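Side-chain contact in antifreeze protein (PDB 3P4G), which probably binds ice through waters held on a right-handed, calcium-dependent beta-helix, as a hyperactive antifreeze protein of an Antarctic bacterium: residues H305-D310 with G315-F320. Residues are numbered along the deposited sequence; the frame is centred on the assembly and turned at random.
Sequences HIRVSD and GSPADF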
ATOM      1  N   HIS A 305      24.336   7.568 -17.189  1.00  8.53           N
ATOM      2  CA  HIS A 305      23.845   8.719 -17.918  1.00  8.77           C
ATOM      3  C   HIS A 305      23.364   9.744 -16.942  1.00  8.57           C
ATOM      4  O   HIS A 305      22.594   9.421 -16.051  1.00  9.50           O
ATOM      5  CB  HIS A 305      22.694   8.326 -18.851  1.00  9.05           C
ATOM      6  CG  HIS A 305      23.004   7.119 -19.674  1.00  8.79           C
ATOM      7  ND1 HIS A 305      23.746   7.185 -20.835  1.00  8.79           N
ATOM      8  CD2 HIS A 305      22.808   5.804 -19.422  1.00  9.62           C
ATOM      9  CE1 HIS A 305      23.915   5.960 -21.307  1.00 11.08           C
ATOM     10  NE2 HIS A 305      23.349   5.101 -20.472  1.00 10.95           N
ATOM     11  N   ILE A 306      23.726  10.995 -17.176  1.00  8.92           N
ATOM     12  CA  ILE A 306      23.426  12.042 -16.198  1.00  9.13           C
ATOM     13  C   ILE A 306      22.998  13.293 -16.933  1.00 10.60           C
ATOM     14  O   ILE A 306      23.771  13.856 -17.713  1.00 11.85           O
ATOM     15  CB  ILE A 306      24.617  12.402 -15.238  1.00  9.43           C
ATOM     16  CG1 ILE A 306      25.170  11.148 -14.551  1.00  9.53           C
ATOM     17  CG2 ILE A 306      24.165  13.475 -14.191  1.00 10.73           C
ATOM     18  CD1 ILE A 306      26.528  11.437 -13.741  1.00 11.05           C
ATOM     19  N   ARG A 307      21.752  13.694 -16.711  1.00  9.90           N
ATOM     20  CA  ARG A 307      21.250  14.943 -17.283  1.00 11.11           C
ATOM     21  C   ARG A 307      21.058  15.950 -16.153  1.00 12.32           C
ATOM     22  O   ARG A 307      20.633  15.581 -15.073  1.00 12.52           O
ATOM     23  CB  ARG A 307      19.915  14.691 -18.033  1.00 12.20           C
ATOM     24  CG  ARG A 307      19.256  16.013 -18.520  1.00 13.18           C
ATOM     25  CD  ARG A 307      18.057  15.774 -19.396  1.00 15.03           C
ATOM     26  NE  ARG A 307      18.395  15.101 -20.668  1.00 14.06           N
ATOM     27  CZ  ARG A 307      18.880  15.697 -21.757  1.00 17.81           C
ATOM     28  NH1 ARG A 307      19.115  17.010 -21.780  1.00 17.03           N
ATOM     29  NH2 ARG A 307      19.106  14.975 -22.852  1.00 17.08           N
ATOM     30  N   VAL A 308      21.394  17.220 -16.397  1.00 13.01           N
ATOM     31  CA  VAL A 308      21.122  18.294 -15.404  1.00 13.92           C
ATOM     32  C   VAL A 308      20.102  19.252 -16.000  1.00 15.15           C
ATOM     33  O   VAL A 308      19.566  18.975 -17.078  1.00 14.26           O
ATOM     34  CB  VAL A 308      22.431  18.967 -14.901  1.00 15.00           C
ATOM     35  CG1 VAL A 308      23.303  17.941 -14.151  1.00 15.72           C
ATOM     36  CG2 VAL A 308      23.232  19.583 -16.057  1.00 16.83           C
ATOM     37  N   SER A 309      19.814  20.378 -15.329  1.00 15.32           N
ATOM     38  CA  SER A 309      18.623  21.155 -15.757  1.00 17.06           C
ATOM     39  C   SER A 309      18.765  21.770 -17.142  1.00 18.21           C
ATOM     40  O   SER A 309      17.759  22.003 -17.849  1.00 19.01           O
ATOM     41  CB  SER A 309      18.301  22.259 -14.749  1.00 17.52           C
ATOM     42  OG  SER A 309      19.334  23.223 -14.777  1.00 18.31           O
ATOM     43  N   ASP A 310      20.006  22.071 -17.520  1.00 18.23           N
ATOM     44  CA  ASP A 310      20.276  22.779 -18.765  1.00 20.19           C
ATOM     45  C   ASP A 310      21.229  22.015 -19.697  1.00 19.87           C
ATOM     46  O   ASP A 310      21.942  22.611 -20.520  1.00 21.02           O
ATOM     47  CB  ASP A 310      20.786  24.205 -18.477  1.00 19.88           C
ATOM     48  CG  ASP A 310      22.129  24.228 -17.702  1.00 22.05           C
ATOM     49  OD1 ASP A 310      22.540  23.185 -17.135  1.00 18.71           O
ATOM     50  OD2 ASP A 310      22.784  25.303 -17.691  1.00 23.33           O
ATOM     51  N   GLY A 315      27.202  10.562 -20.607  1.00 11.88           N
ATOM     52  CA  GLY A 315      26.439   9.548 -21.314  1.00 11.34           C
ATOM     53  C   GLY A 315      25.468  10.111 -22.319  1.00 12.42           C
ATOM     54  O   GLY A 315      25.696  11.189 -22.899  1.00 13.48           O
ATOM     55  N   SER A 316      24.357   9.410 -22.502  1.00 12.79           N
ATOM     56  CA  SER A 316      23.372   9.773 -23.525  1.00 13.80           C
ATOM     57  C   SER A 316      21.986   9.606 -22.915  1.00 12.00           C
ATOM     58  O   SER A 316      21.195   8.740 -23.340  1.00 11.92           O
ATOM     59  CB  SER A 316      23.563   8.887 -24.777  1.00 14.36           C
ATOM     60  OG  SER A 316      23.377   7.487 -24.448  1.00 17.69           O
ATOM     61  N   PRO A 317      21.687  10.423 -21.872  1.00 11.62           N
ATOM     62  CA  PRO A 317      20.373  10.295 -21.221  1.00 11.11           C
ATOM     63  C   PRO A 317      19.244  10.727 -22.139  1.00 12.93           C
ATOM     64  O   PRO A 317      19.479  11.530 -23.071  1.00 14.60           O
ATOM     65  CB  PRO A 317      20.486  11.223 -20.006  1.00 11.00           C
ATOM     66  CG  PRO A 317      21.524  12.323 -20.461  1.00 12.64           C
ATOM     67  CD  PRO A 317      22.502  11.529 -21.301  1.00 12.34           C
ATOM     68  N   ALA A 318      18.033  10.223 -21.878  1.00 12.75           N
ATOM     69  CA  ALA A 318      16.845  10.714 -22.571  1.00 14.50           C
ATOM     70  C   ALA A 318      16.578  12.185 -22.250  1.00 15.85           C
ATOM     71  O   ALA A 318      17.116  12.733 -21.305  1.00 14.96           O
ATOM     72  CB  ALA A 318      15.591   9.878 -22.206  1.00 13.53           C
ATOM     73  N   ASP A 319      15.708  12.807 -23.024  1.00 19.25           N
ATOM     74  CA  ASP A 319      15.467  14.243 -22.807  1.00 23.19           C
ATOM     75  C   ASP A 319      14.663  14.553 -21.531  1.00 24.37           C
ATOM     76  O   ASP A 319      14.782  15.654 -20.991  1.00 25.41           O
ATOM     77  CB  ASP A 319      14.909  14.964 -24.055  1.00 24.51           C
ATOM     78  CG  ASP A 319      13.504  14.522 -24.454  1.00 28.35           C
ATOM     79  OD1 ASP A 319      12.766  13.801 -23.721  1.00 33.62           O
ATOM     80  OD2 ASP A 319      13.130  14.904 -25.584  1.00 36.28           O
ATOM     81  N   PHE A 320      13.854  13.588 -21.074  1.00 25.49           N
ATOM     82  CA  PHE A 320      12.982  13.740 -19.882  1.00 27.91           C
ATOM     83  C   PHE A 320      12.143  15.017 -19.935  1.00 31.03           C
ATOM     84  O   PHE A 320      12.047  15.737 -18.934  1.00 31.77           O
ATOM     85  CB  PHE A 320      13.786  13.732 -18.568  1.00 26.51           C
ATOM     86  CG  PHE A 320      14.586  12.497 -18.348  1.00 24.18           C
ATOM     87  CD1 PHE A 320      15.968  12.541 -18.382  1.00 19.51           C
ATOM     88  CD2 PHE A 320      13.961  11.290 -18.082  1.00 25.34           C
ATOM     89  CE1 PHE A 320      16.724  11.402 -18.153  1.00 19.48           C
ATOM     90  CE2 PHE A 320      14.719  10.136 -17.894  1.00 24.55           C
ATOM     91  CZ  PHE A 320      16.098  10.202 -17.925  1.00 21.30           C
TER
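The imidazole of His305 meets Ser316 at its edge: the backbone N-H of Ser316 points into His305 ND1, lying close to the ring plane at 2.8 Å from N to ND1 and almost straight at 176°. ND1 is thus an acceptor, while NE2 bonds to Asp277, so both ring nitrogens are used and the rotation of the ring is fixed. The guanidinium of Arg307 has Asp319 CB over one face, toward the rim, and carbonyl oxygens at its edge. Arg307 NE gives a hydrogen bond to Ala318 O (2.8 Å), tilted from the guanidinium plane, and NH2 adds weak ones to Ala318 O and Pro317 O. With CG of Arg307 anti to the backbone N (chi1 173°) and a bend at chi3, the chain reaches these carbonyls, and Arg307 CD touches Phe320 CD1 at the ring edge (4.0 Å). On one face of that ring sits Ala318 CB, small enough to lie over its centre. Pro317, with no N-H to satisfy, packs CB on His305 CB (3.8 Å) and CG on Arg307 CB (3.8 Å). A leucine in place of Arg307 would probably leave Ala318 O without its NE donor and Pro317 O without its weak NH2 partner, the loop less firmly held. Strand 305-308 lies parallel beside 279-282 at the C-terminal end of the beta-helix and pairs antiparallel with 311-314; residues 315-320 then return across its outer side, where the Phe320 ring meets that of Tyr281, their planes nearly parallel, while Ile306 faces Ile280 and helix 287-290.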